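Cytochrome P450 (Bacillus megaterium, PDB 5L90) binds a heme b and probably works as a monooxygenase, activating molecular oxygen at the heme iron and placing one oxygen atom in an organic substrate. Local coordinates at residues V289-R294 and S389-G394; T78-S83 and F235-L240; D68-Q73 and I85-P90. One frame throughout, in Å; residues are numbered along the deposited sequence.

Contact 1: residues V289-R294 and S389-G394; sequences VQALHR and STFVYG. With HEM (protoporphyrin IX containing Fe), chain C.
Gln-290 packs on Tyr-393 at the buried end of a joint between two loops of the cytochrome P450 fold: the run from helix 275-285 (helix K) into strand 294-296, and the turn before strand 397-401. A single beta bridge pairs Val-289 with Val-392; of the backbone bonds beside it, one runs from Gln-290 N to Phe-391 O at 2.8 Å, and another joins Tyr-393 with Pro-288. The first torsion of Gln-290 sets CG beside the backbone N, and the bend at chi2 (-72°) swings the amide so that NE2 comes 3.6 Å from Tyr-393 CB, the chains crossing at a slant with amide and ring planes 51° apart. A glutamine suits this interior: its methylenes pack while Tyr-29 OH satisfies OE1 and Ser-287 O satisfies NE2. Ala-291 is small enough to let an aromatic ring close over it, its CB 3.9 Å from the centroid of Phe-391, over the face. Toward solvent the overlap shrinks: Phe-391 CE2 lies over one face of the exposed, nearly parallel His-293 ring, near its rim. Leu-292 points away from the turn, its CD1 3.5 Å from HEM CGA. Arg-294 NH2 donates to HEM O1A at 2.9 Å, nearly straight at 171°.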
loop_
_atom_site.group_PDB
_atom_site.type_symbol
_atom_site.label_atom_id
_atom_site.label_comp_id
_atom_site.label_asym_id
_atom_site.label_seq_id
_atom_site.Cartn_x
_atom_site.Cartn_y
_atom_site.Cartn_z
ATOM N N VAL A 289 0.518 3.174 -5.160
ATOM C CA VAL A 289 1.909 2.895 -5.497
ATOM C C VAL A 289 2.107 3.050 -7.007
ATOM O O VAL A 289 1.799 2.114 -7.761
ATOM C CB VAL A 289 2.283 1.473 -5.112
ATOM C CG1 VAL A 289 3.807 1.192 -5.388
ATOM C CG2 VAL A 289 1.821 1.225 -3.735
ATOM N N GLN A 290 2.820 4.122 -7.401
ATOM C CA GLN A 290 3.118 4.453 -8.770
ATOM C C GLN A 290 4.255 3.630 -9.351
ATOM O O GLN A 290 4.249 3.369 -10.562
ATOM C CB GLN A 290 3.468 5.902 -8.854
ATOM C CG GLN A 290 2.323 6.775 -8.482
ATOM C CD GLN A 290 1.236 6.792 -9.556
ATOM O OE1 GLN A 290 1.509 7.114 -10.680
ATOM N NE2 GLN A 290 0.019 6.432 -9.205
ATOM N N ALA A 291 5.208 3.163 -8.549
ATOM C CA ALA A 291 6.379 2.515 -9.118
ATOM C C ALA A 291 6.996 1.528 -8.135
ATOM O O ALA A 291 6.543 1.377 -7.025
ATOM C CB ALA A 291 7.396 3.560 -9.545
ATOM N N LEU A 292 7.968 0.770 -8.616
ATOM C CA LEU A 292 8.673 -0.233 -7.831
ATOM C C LEU A 292 10.163 -0.180 -8.179
ATOM O O LEU A 292 10.561 0.485 -9.124
ATOM C CB LEU A 292 8.150 -1.647 -8.096
ATOM C CG LEU A 292 6.755 -2.015 -7.635
ATOM C CD1 LEU A 292 6.507 -3.436 -7.932
ATOM C CD2 LEU A 292 6.637 -1.832 -6.173
ATOM N N HIS A 293 10.989 -0.927 -7.451
ATOM C CA HIS A 293 12.418 -1.014 -7.720
ATOM C C HIS A 293 12.781 -2.456 -8.064
ATOM O O HIS A 293 12.285 -3.411 -7.456
ATOM C CB HIS A 293 13.259 -0.556 -6.540
ATOM C CG HIS A 293 13.188 0.915 -6.202
ATOM N ND1 HIS A 293 13.895 1.875 -6.901
ATOM C CD2 HIS A 293 12.564 1.575 -5.182
ATOM C CE1 HIS A 293 13.665 3.067 -6.360
ATOM N NE2 HIS A 293 12.860 2.915 -5.315
ATOM N N ARG A 294 13.629 -2.619 -9.067
ATOM C CA ARG A 294 14.204 -3.922 -9.380
ATOM C C ARG A 294 15.664 -3.692 -9.739
ATOM O O ARG A 294 16.075 -2.561 -10.062
ATOM C CB ARG A 294 13.449 -4.651 -10.536
ATOM C CG ARG A 294 12.058 -5.108 -10.183
ATOM C CD ARG A 294 12.125 -6.220 -9.183
ATOM N NE ARG A 294 10.866 -6.926 -8.954
ATOM C CZ ARG A 294 9.895 -6.494 -8.156
ATOM N NH1 ARG A 294 10.003 -5.332 -7.509
ATOM N NH2 ARG A 294 8.821 -7.239 -8.006
ATOM N N SER A 389 5.908 12.905 -2.979
ATOM C CA SER A 389 6.533 11.647 -3.353
ATOM C C SER A 389 6.184 11.331 -4.787
ATOM O O SER A 389 5.165 11.794 -5.319
ATOM C CB SER A 389 6.087 10.505 -2.445
ATOM O OG SER A 389 6.686 9.296 -2.880
ATOM N N THR A 390 7.068 10.601 -5.440
ATOM C CA THR A 390 6.761 10.148 -6.790
ATOM C C THR A 390 6.381 8.689 -6.830
ATOM O O THR A 390 5.753 8.249 -7.805
ATOM C CB THR A 390 7.938 10.349 -7.750
ATOM O OG1 THR A 390 9.112 9.705 -7.223
ATOM C CG2 THR A 390 8.165 11.848 -7.980
ATOM N N PHE A 391 6.808 7.913 -5.853
ATOM C CA PHE A 391 6.404 6.519 -5.841
ATOM C C PHE A 391 5.058 6.313 -5.175
ATOM O O PHE A 391 4.417 5.280 -5.402
ATOM C CB PHE A 391 7.465 5.688 -5.142
ATOM C CG PHE A 391 8.635 5.376 -6.016
ATOM C CD1 PHE A 391 9.230 6.372 -6.804
ATOM C CD2 PHE A 391 9.140 4.099 -6.089
ATOM C CE1 PHE A 391 10.313 6.071 -7.640
ATOM C CE2 PHE A 391 10.211 3.803 -6.929
ATOM C CZ PHE A 391 10.791 4.810 -7.695
ATOM N N VAL A 392 4.653 7.265 -4.349
ATOM C CA VAL A 392 3.482 7.164 -3.513
ATOM C C VAL A 392 2.595 8.302 -3.901
ATOM O O VAL A 392 3.026 9.454 -3.825
ATOM C CB VAL A 392 3.819 7.249 -2.018
ATOM C CG1 VAL A 392 2.555 7.655 -1.271
ATOM C CG2 VAL A 392 4.359 5.947 -1.471
ATOM N N TYR A 393 1.340 7.982 -4.228
ATOM C CA TYR A 393 0.394 8.911 -4.819
ATOM C C TYR A 393 -0.810 8.968 -3.880
ATOM O O TYR A 393 -1.483 7.954 -3.631
ATOM C CB TYR A 393 0.032 8.460 -6.251
ATOM C CG TYR A 393 -0.902 9.396 -6.963
ATOM C CD1 TYR A 393 -0.469 10.637 -7.416
ATOM C CD2 TYR A 393 -2.201 9.071 -7.148
ATOM C CE1 TYR A 393 -1.309 11.509 -8.026
ATOM C CE2 TYR A 393 -3.068 9.962 -7.777
ATOM C CZ TYR A 393 -2.608 11.175 -8.204
ATOM O OH TYR A 393 -3.441 12.072 -8.826
ATOM N N GLY A 394 -1.046 10.143 -3.316
ATOM C CA GLY A 394 -2.070 10.279 -2.302
ATOM C C GLY A 394 -2.031 11.671 -1.722
ATOM O O GLY A 394 -1.244 12.543 -2.145
HETATM C CHA HEM C . 3.493 -6.371 -1.963
HETATM C CHB HEM C . 0.835 -2.504 -3.228
HETATM C CHC HEM C . -1.876 -3.095 0.760
HETATM C CHD HEM C . 1.307 -6.384 2.379
HETATM C C1A HEM C . 2.986 -5.321 -2.682
HETATM C C2A HEM C . 3.357 -4.971 -4.033
HETATM C C3A HEM C . 2.640 -3.883 -4.335
HETATM C C4A HEM C . 1.762 -3.552 -3.237
HETATM C CMA HEM C . 2.670 -3.075 -5.622
HETATM C CAA HEM C . 4.462 -5.627 -4.906
HETATM C CBA HEM C . 5.808 -5.112 -4.400
HETATM C CGA HEM C . 6.963 -5.572 -5.210
HETATM O O1A HEM C . 6.856 -6.475 -6.072
HETATM O O2A HEM C . 8.027 -5.015 -4.870
HETATM C C1B HEM C . -0.207 -2.359 -2.303
HETATM C C2B HEM C . -1.387 -1.482 -2.427
HETATM C C3B HEM C . -2.104 -1.646 -1.301
HETATM C C4B HEM C . -1.439 -2.635 -0.471
HETATM C CMB HEM C . -1.696 -0.580 -3.682
HETATM C CAB HEM C . -3.445 -1.022 -0.871
HETATM C CBB HEM C . -4.291 -0.355 -1.674
HETATM C C1C HEM C . -1.278 -4.065 1.537
HETATM C C2C HEM C . -1.761 -4.547 2.823
HETATM C C3C HEM C . -0.859 -5.483 3.232
HETATM C C4C HEM C . 0.203 -5.559 2.287
HETATM C CMC HEM C . -3.130 -4.052 3.411
HETATM C CAC HEM C . -0.784 -6.367 4.489
HETATM C CBC HEM C . -1.578 -6.138 5.516
HETATM C C1D HEM C . 2.187 -6.664 1.352
HETATM C C2D HEM C . 3.291 -7.585 1.395
HETATM C C3D HEM C . 3.888 -7.597 0.186
HETATM C C4D HEM C . 3.176 -6.656 -0.658
HETATM C CMD HEM C . 3.708 -8.399 2.614
HETATM C CAD HEM C . 5.157 -8.389 -0.252
HETATM C CBD HEM C . 4.843 -9.664 -1.034
HETATM C CGD HEM C . 6.108 -10.331 -1.503
HETATM O O1D HEM C . 6.057 -11.595 -1.613
HETATM O O2D HEM C . 7.133 -9.616 -1.752
HETATM N NA HEM C . 2.015 -4.463 -2.249
HETATM N NB HEM C . -0.280 -3.021 -1.093
HETATM N NC HEM C . -0.080 -4.682 1.268
HETATM N ND HEM C . 2.138 -6.122 0.075
HETATM FE FE HEM C . 0.735 -4.739 -0.629
#

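Contact 2: residues T78-S83 and F235-L240; sequences TALGTS and FSILLL. With HEM (protoporphyrin IX containing Fe), chain C.
Leu-80 lays its CD1 methyl against the helix at Leu-238, 3.7 Å from CA and almost as near to CB, so it touches backbone and side chain together. With CG anti to the backbone N (chi1 -179°), the Leu-80 side chain reaches the helix and meets that of Leu-238 at about a right angle. Its other branch, CD2, approaches Ile-237 CG2 more loosely, at 4.3 Å. Branched aliphatic residues suit this interface, since the meeting surfaces are largely carbon. The polar exception is Ser-83, whose OG sits 3.7 Å from Leu-238 CD2.

That hydroxyl is held within its own segment: Ser-83 OG donates to Leu-80 O at 2.6 Å, in the carbonyl plane and on a lone pair. Ser-83 N reaches the same oxygen at 2.8 Å. These two donors, and probably Asn-86 ND2, converge on Leu-80 O, which helps to hold the turn. At the start of the segment, Thr-78 OG1 accepts from Gly-81 N at 3.1 Å, an ST motif.

On its heme side, Leu-238 presents CD2 to the HEM CMD methyl at 3.7 Å. Phe-235 CE1 comes near the same methyl, and Leu-239 CD2 meets HEM CAC, so residues little more than one turn apart line the edge of the porphyrin with apolar groups.

The segment 235-240 belongs to helix 229-260, the long central helix that crosses the P450 core beside the heme, whereas 78-83 lies in the B-C loop before helix 91-99. Helix 177-207 flanks both: its Glu-195 accepts from Ala-79 N, and its Phe-198 packs on Ile-237. Helix 158-168 covers Leu-240 through Phe-161 and Ser-165.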
loop_
_atom_site.group_PDB
_atom_site.type_symbol
_atom_site.label_atom_id
_atom_site.label_comp_id
_atom_site.label_asym_id
_atom_site.label_seq_id
_atom_site.Cartn_x
_atom_site.Cartn_y
_atom_site.Cartn_z
ATOM N N THR A 78 18.384 -5.242 9.855
ATOM C CA THR A 78 17.046 -5.243 10.424
ATOM C C THR A 78 16.289 -6.472 9.956
ATOM O O THR A 78 16.583 -7.059 8.905
ATOM C CB THR A 78 16.250 -3.996 10.051
ATOM O OG1 THR A 78 16.066 -3.950 8.635
ATOM C CG2 THR A 78 16.968 -2.763 10.497
ATOM N N ALA A 79 15.315 -6.876 10.777
ATOM C CA ALA A 79 14.473 -8.009 10.421
ATOM C C ALA A 79 13.660 -7.706 9.153
ATOM O O ALA A 79 13.376 -8.625 8.355
ATOM C CB ALA A 79 13.586 -8.359 11.625
ATOM N N LEU A 80 13.271 -6.425 8.968
ATOM C CA LEU A 80 12.597 -5.979 7.741
ATOM C C LEU A 80 13.483 -6.170 6.512
ATOM O O LEU A 80 13.018 -6.653 5.473
ATOM C CB LEU A 80 12.173 -4.513 7.910
ATOM C CG LEU A 80 11.431 -3.717 6.862
ATOM C CD1 LEU A 80 10.038 -4.305 6.527
ATOM C CD2 LEU A 80 11.250 -2.316 7.348
ATOM N N GLY A 81 14.782 -5.899 6.642
ATOM C CA GLY A 81 15.685 -5.935 5.503
ATOM C C GLY A 81 15.798 -7.278 4.832
ATOM O O GLY A 81 16.268 -7.357 3.694
ATOM N N THR A 82 15.452 -8.336 5.524
ATOM C CA THR A 82 15.482 -9.680 4.974
ATOM C C THR A 82 14.086 -10.286 4.934
ATOM O O THR A 82 13.930 -11.506 4.749
ATOM C CB THR A 82 16.438 -10.543 5.808
ATOM O OG1 THR A 82 15.959 -10.624 7.167
ATOM C CG2 THR A 82 17.862 -9.942 5.806
ATOM N N SER A 83 13.062 -9.448 5.043
ATOM C CA SER A 83 11.690 -9.929 4.963
ATOM C C SER A 83 11.289 -10.136 3.499
ATOM O O SER A 83 12.018 -9.818 2.563
ATOM C CB SER A 83 10.729 -8.965 5.668
ATOM O OG SER A 83 10.693 -7.713 4.989
ATOM N N PHE A 235 8.217 -9.851 9.055
ATOM C CA PHE A 235 6.997 -9.818 8.274
ATOM C C PHE A 235 5.906 -8.974 8.949
ATOM O O PHE A 235 5.158 -8.253 8.277
ATOM C CB PHE A 235 6.551 -11.241 8.099
ATOM C CG PHE A 235 5.309 -11.391 7.287
ATOM C CD1 PHE A 235 5.358 -11.314 5.898
ATOM C CD2 PHE A 235 4.096 -11.633 7.904
ATOM C CE1 PHE A 235 4.250 -11.463 5.135
ATOM C CE2 PHE A 235 2.945 -11.782 7.135
ATOM C CZ PHE A 235 3.031 -11.694 5.732
ATOM N N SER A 236 5.841 -9.007 10.275
ATOM C CA SER A 236 4.934 -8.152 11.026
ATOM C C SER A 236 5.226 -6.695 10.765
ATOM O O SER A 236 4.314 -5.852 10.723
ATOM C CB SER A 236 5.102 -8.421 12.519
ATOM O OG SER A 236 4.918 -9.786 12.767
ATOM N N ILE A 237 6.505 -6.347 10.835
ATOM C CA ILE A 237 6.852 -4.968 10.613
ATOM C C ILE A 237 6.567 -4.658 9.176
ATOM O O ILE A 237 6.167 -3.536 8.841
ATOM C CB ILE A 237 8.313 -4.686 11.001
ATOM C CG1 ILE A 237 8.517 -4.982 12.502
ATOM C CG2 ILE A 237 8.686 -3.254 10.672
ATOM C CD1 ILE A 237 9.931 -4.947 12.913
ATOM N N LEU A 238 6.757 -5.660 8.308
ATOM C CA LEU A 238 6.537 -5.457 6.893
ATOM C C LEU A 238 5.073 -5.082 6.633
ATOM O O LEU A 238 4.804 -4.062 5.991
ATOM C CB LEU A 238 6.973 -6.703 6.085
ATOM C CG LEU A 238 6.616 -6.574 4.596
ATOM C CD1 LEU A 238 7.110 -5.233 3.987
ATOM C CD2 LEU A 238 7.200 -7.773 3.740
ATOM N N LEU A 239 4.136 -5.782 7.295
ATOM C CA LEU A 239 2.700 -5.576 7.067
ATOM C C LEU A 239 2.315 -4.172 7.464
ATOM O O LEU A 239 1.444 -3.550 6.841
ATOM C CB LEU A 239 1.840 -6.568 7.860
ATOM C CG LEU A 239 1.976 -8.076 7.588
ATOM C CD1 LEU A 239 1.024 -8.719 8.517
ATOM C CD2 LEU A 239 1.699 -8.527 6.172
ATOM N N LEU A 240 2.893 -3.688 8.556
ATOM C CA LEU A 240 2.723 -2.295 8.923
ATOM C C LEU A 240 3.126 -1.387 7.780
ATOM O O LEU A 240 2.384 -0.460 7.419
ATOM C CB LEU A 240 3.539 -1.968 10.179
ATOM C CG LEU A 240 2.824 -1.910 11.525
ATOM C CD1 LEU A 240 3.756 -1.306 12.579
ATOM C CD2 LEU A 240 1.526 -1.046 11.506
HETATM C CHA HEM C . 3.493 -6.371 -1.963
HETATM C CHB HEM C . 0.835 -2.504 -3.228
HETATM C CHC HEM C . -1.876 -3.095 0.760
HETATM C CHD HEM C . 1.307 -6.384 2.379
HETATM C C1A HEM C . 2.986 -5.321 -2.682
HETATM C C2A HEM C . 3.357 -4.971 -4.033
HETATM C C3A HEM C . 2.640 -3.883 -4.335
HETATM C C4A HEM C . 1.762 -3.552 -3.237
HETATM C CMA HEM C . 2.670 -3.075 -5.622
HETATM C CAA HEM C . 4.462 -5.627 -4.906
HETATM C CBA HEM C . 5.808 -5.112 -4.400
HETATM C CGA HEM C . 6.963 -5.572 -5.210
HETATM O O1A HEM C . 6.856 -6.475 -6.072
HETATM O O2A HEM C . 8.027 -5.015 -4.870
HETATM C C1B HEM C . -0.207 -2.359 -2.303
HETATM C C2B HEM C . -1.387 -1.482 -2.427
HETATM C C3B HEM C . -2.104 -1.646 -1.301
HETATM C C4B HEM C . -1.439 -2.635 -0.471
HETATM C CMB HEM C . -1.696 -0.580 -3.682
HETATM C CAB HEM C . -3.445 -1.022 -0.871
HETATM C CBB HEM C . -4.291 -0.355 -1.674
HETATM C C1C HEM C . -1.278 -4.065 1.537
HETATM C C2C HEM C . -1.761 -4.547 2.823
HETATM C C3C HEM C . -0.859 -5.483 3.232
HETATM C C4C HEM C . 0.203 -5.559 2.287
HETATM C CMC HEM C . -3.130 -4.052 3.411
HETATM C CAC HEM C . -0.784 -6.367 4.489
HETATM C CBC HEM C . -1.578 -6.138 5.516
HETATM C C1D HEM C . 2.187 -6.664 1.352
HETATM C C2D HEM C . 3.291 -7.585 1.395
HETATM C C3D HEM C . 3.888 -7.597 0.186
HETATM C C4D HEM C . 3.176 -6.656 -0.658
HETATM C CMD HEM C . 3.708 -8.399 2.614
HETATM C CAD HEM C . 5.157 -8.389 -0.252
HETATM C CBD HEM C . 4.843 -9.664 -1.034
HETATM C CGD HEM C . 6.108 -10.331 -1.503
HETATM O O1D HEM C . 6.057 -11.595 -1.613
HETATM O O2D HEM C . 7.133 -9.616 -1.752
HETATM N NA HEM C . 2.015 -4.463 -2.249
HETATM N NB HEM C . -0.280 -3.021 -1.093
HETATM N NC HEM C . -0.080 -4.682 1.268
HETATM N ND HEM C . 2.138 -6.122 0.075
HETATM FE FE HEM C . 0.735 -4.739 -0.629
#

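Contact 3: residues D68-Q73 and I85-P90; sequences DRRPPQ and INIDPP. With HEM (protoporphyrin IX containing Fe), chain C.
Arg-69 meets the 85-90 segment chiefly through hydrogen bonds. Its NH1 donates to two oxygens, Asn-86 OD1 at 3.0 Å and Ile-85 O at 3.0 Å, both near the guanidinium plane; the amide of Asn-86 is turned 73° from that plane. The backbone adds Arg-69 N to Asn-86 O at 3.2 Å, and NH2 turns to a third acceptor, His-293 O. An arginine fits because one planar group can serve several carbonyls at once. With an alanine here, Ile-85 O and Asn-86 OD1 would probably lose their shared donor and His-293 O its NH2 partner, leaving the Asn-86 amide held mainly through ND2. Both segments belong to the B-C region between helices 52-60 and 91-99, here the part after strand 65-66, which folds back on itself beside the heme propionates. Charge pairing lies within 68-73: Arg-70 grips Asp-68 side-on, NE to OD1 at 3.1 Å and NH2 to OD2, while the less favourable approach of Asp-68 OD2 to Asp-88 OD2 is probably eased by that bridge and by Ser-66 OG, which bonds Asp-88 OD2. Apolar contact is modest: Arg-70 CD rests on Ile-87 CG2 at 3.9 Å, and Ile-85 CD1 lies 4.0 Å from HEM CBA.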
loop_
_atom_site.group_PDB
_atom_site.type_symbol
_atom_site.label_atom_id
_atom_site.label_comp_id
_atom_site.label_asym_id
_atom_site.label_seq_id
_atom_site.Cartn_x
_atom_site.Cartn_y
_atom_site.Cartn_z
ATOM N N ASP A 68 16.119 -8.492 -4.592
ATOM C CA ASP A 68 17.085 -8.611 -3.521
ATOM C C ASP A 68 17.599 -7.235 -3.110
ATOM O O ASP A 68 18.407 -6.613 -3.808
ATOM C CB ASP A 68 18.222 -9.505 -4.009
ATOM C CG ASP A 68 19.094 -10.088 -2.858
ATOM O OD1 ASP A 68 19.119 -9.547 -1.706
ATOM O OD2 ASP A 68 19.790 -11.094 -3.145
ATOM N N ARG A 69 17.242 -6.829 -1.897
ATOM C CA ARG A 69 17.672 -5.555 -1.345
ATOM C C ARG A 69 18.159 -5.782 0.083
ATOM O O ARG A 69 18.085 -4.886 0.929
ATOM C CB ARG A 69 16.538 -4.519 -1.363
ATOM C CG ARG A 69 16.002 -4.202 -2.730
ATOM C CD ARG A 69 14.772 -3.259 -2.784
ATOM N NE ARG A 69 13.953 -3.673 -3.926
ATOM C CZ ARG A 69 12.970 -4.559 -3.848
ATOM N NH1 ARG A 69 12.653 -5.102 -2.678
ATOM N NH2 ARG A 69 12.314 -4.921 -4.943
ATOM N N ARG A 70 18.632 -6.987 0.374
ATOM C CA ARG A 70 19.107 -7.233 1.719
ATOM C C ARG A 70 20.340 -6.378 1.997
ATOM O O ARG A 70 21.234 -6.305 1.148
ATOM C CB ARG A 70 19.455 -8.688 1.921
ATOM C CG ARG A 70 18.273 -9.553 1.950
ATOM C CD ARG A 70 18.722 -10.966 2.035
ATOM N NE ARG A 70 19.463 -11.277 0.834
ATOM C CZ ARG A 70 20.260 -12.328 0.683
ATOM N NH1 ARG A 70 20.419 -13.207 1.665
ATOM N NH2 ARG A 70 20.873 -12.501 -0.473
ATOM N N PRO A 71 20.438 -5.761 3.182
ATOM C CA PRO A 71 21.547 -4.838 3.432
ATOM C C PRO A 71 22.868 -5.581 3.464
ATOM O O PRO A 71 22.921 -6.767 3.837
ATOM C CB PRO A 71 21.198 -4.205 4.788
ATOM C CG PRO A 71 20.094 -5.077 5.408
ATOM C CD PRO A 71 19.451 -5.780 4.291
ATOM N N PRO A 72 23.933 -4.959 2.960
ATOM C CA PRO A 72 25.269 -5.538 3.119
ATOM C C PRO A 72 25.628 -5.671 4.588
ATOM O O PRO A 72 25.019 -5.072 5.480
ATOM C CB PRO A 72 26.180 -4.537 2.405
ATOM C CG PRO A 72 25.314 -3.887 1.411
ATOM C CD PRO A 72 23.966 -3.783 2.077
ATOM N N GLN A 73 26.669 -6.459 4.829
ATOM C CA GLN A 73 27.054 -6.763 6.200
ATOM C C GLN A 73 27.391 -5.496 6.998
ATOM O O GLN A 73 26.996 -5.370 8.166
ATOM C CB GLN A 73 28.218 -7.747 6.170
ATOM C CG GLN A 73 27.836 -9.085 5.498
ATOM C CD GLN A 73 26.767 -9.858 6.269
ATOM O OE1 GLN A 73 25.572 -9.813 5.939
ATOM N NE2 GLN A 73 27.196 -10.567 7.309
ATOM N N ILE A 85 9.676 -9.119 0.997
ATOM C CA ILE A 85 9.656 -8.292 -0.186
ATOM C C ILE A 85 11.046 -8.013 -0.709
ATOM O O ILE A 85 11.175 -7.537 -1.845
ATOM C CB ILE A 85 8.900 -7.002 0.178
ATOM C CG1 ILE A 85 8.379 -6.262 -1.066
ATOM C CG2 ILE A 85 9.769 -6.131 1.009
ATOM C CD1 ILE A 85 7.438 -5.168 -0.700
ATOM N N ASN A 86 12.087 -8.302 0.080
ATOM C CA ASN A 86 13.467 -7.944 -0.241
ATOM C C ASN A 86 14.320 -9.176 -0.542
ATOM O O ASN A 86 15.543 -9.098 -0.500
ATOM C CB ASN A 86 14.111 -7.149 0.896
ATOM C CG ASN A 86 13.480 -5.780 1.134
ATOM O OD1 ASN A 86 13.260 -5.008 0.208
ATOM N ND2 ASN A 86 13.219 -5.462 2.407
ATOM N N ILE A 87 13.706 -10.299 -0.869
ATOM C CA ILE A 87 14.423 -11.509 -1.212
ATOM C C ILE A 87 13.842 -12.150 -2.476
ATOM O O ILE A 87 12.678 -11.944 -2.848
ATOM C CB ILE A 87 14.412 -12.524 -0.036
ATOM C CG1 ILE A 87 13.017 -12.921 0.427
ATOM C CG2 ILE A 87 14.981 -11.886 1.164
ATOM C CD1 ILE A 87 12.963 -14.065 1.466
ATOM N N ASP A 88 14.658 -12.980 -3.103
ATOM C CA ASP A 88 14.335 -13.753 -4.290
ATOM C C ASP A 88 14.095 -15.203 -3.958
ATOM O O ASP A 88 14.343 -15.661 -2.837
ATOM C CB ASP A 88 15.475 -13.699 -5.299
ATOM C CG ASP A 88 15.634 -12.365 -5.938
ATOM O OD1 ASP A 88 14.616 -11.610 -6.119
ATOM O OD2 ASP A 88 16.813 -12.086 -6.275
ATOM N N PRO A 89 13.602 -15.967 -4.915
ATOM C CA PRO A 89 13.659 -17.414 -4.775
ATOM C C PRO A 89 15.113 -17.897 -4.731
ATOM O O PRO A 89 16.057 -17.224 -5.170
ATOM C CB PRO A 89 12.911 -17.940 -6.016
ATOM C CG PRO A 89 12.218 -16.775 -6.630
ATOM C CD PRO A 89 12.912 -15.539 -6.137
ATOM N N PRO A 90 15.299 -19.065 -4.161
ATOM C CA PRO A 90 14.254 -19.999 -3.741
ATOM C C PRO A 90 13.653 -19.655 -2.346
ATOM O O PRO A 90 12.558 -20.161 -2.022
ATOM C CB PRO A 90 14.996 -21.340 -3.726
ATOM C CG PRO A 90 16.430 -20.968 -3.363
ATOM C CD PRO A 90 16.654 -19.614 -4.004
HETATM C CHA HEM C . 3.493 -6.371 -1.963
HETATM C CHB HEM C . 0.835 -2.504 -3.228
HETATM C CHC HEM C . -1.876 -3.095 0.760
HETATM C CHD HEM C . 1.307 -6.384 2.379
HETATM C C1A HEM C . 2.986 -5.321 -2.682
HETATM C C2A HEM C . 3.357 -4.971 -4.033
HETATM C C3A HEM C . 2.640 -3.883 -4.335
HETATM C C4A HEM C . 1.762 -3.552 -3.237
HETATM C CMA HEM C . 2.670 -3.075 -5.622
HETATM C CAA HEM C . 4.462 -5.627 -4.906
HETATM C CBA HEM C . 5.808 -5.112 -4.400
HETATM C CGA HEM C . 6.963 -5.572 -5.210
HETATM O O1A HEM C . 6.856 -6.475 -6.072
HETATM O O2A HEM C . 8.027 -5.015 -4.870
HETATM C C1B HEM C . -0.207 -2.359 -2.303
HETATM C C2B HEM C . -1.387 -1.482 -2.427
HETATM C C3B HEM C . -2.104 -1.646 -1.301
HETATM C C4B HEM C . -1.439 -2.635 -0.471
HETATM C CMB HEM C . -1.696 -0.580 -3.682
HETATM C CAB HEM C . -3.445 -1.022 -0.871
HETATM C CBB HEM C . -4.291 -0.355 -1.674
HETATM C C1C HEM C . -1.278 -4.065 1.537
HETATM C C2C HEM C . -1.761 -4.547 2.823
HETATM C C3C HEM C . -0.859 -5.483 3.232
HETATM C C4C HEM C . 0.203 -5.559 2.287
HETATM C CMC HEM C . -3.130 -4.052 3.411
HETATM C CAC HEM C . -0.784 -6.367 4.489
HETATM C CBC HEM C . -1.578 -6.138 5.516
HETATM C C1D HEM C . 2.187 -6.664 1.352
HETATM C C2D HEM C . 3.291 -7.585 1.395
HETATM C C3D HEM C . 3.888 -7.597 0.186
HETATM C C4D HEM C . 3.176 -6.656 -0.658
HETATM C CMD HEM C . 3.708 -8.399 2.614
HETATM C CAD HEM C . 5.157 -8.389 -0.252
HETATM C CBD HEM C . 4.843 -9.664 -1.034
HETATM C CGD HEM C . 6.108 -10.331 -1.503
HETATM O O1D HEM C . 6.057 -11.595 -1.613
HETATM O O2D HEM C . 7.133 -9.616 -1.752
HETATM N NA HEM C . 2.015 -4.463 -2.249
HETATM N NB HEM C . -0.280 -3.021 -1.093
HETATM N NC HEM C . -0.080 -4.682 1.268
HETATM N ND HEM C . 2.138 -6.122 0.075
HETATM FE FE HEM C . 0.735 -4.739 -0.629
#

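All three contacts border the heme, but at different depths. Contact 2 is buried and almost wholly aliphatic, a loop pressed on helix 229-260; contact 1 is partly buried, joining two loops by one backbone bridge and aromatic packing; contact 3 is a surface contact, held by hydrogen bonds and charge. Contacts 2 and 3 share the same B-C loop, their segments alternating along the chain with centres about 12 Å apart, and a side-chain amide probably ties them. A guanidinium likewise joins contact 3 to contact 1, close to a heme propionate, so polar groups link what apolar packing builds. Contacts 1 and 2 do not touch, and the heme bridges them.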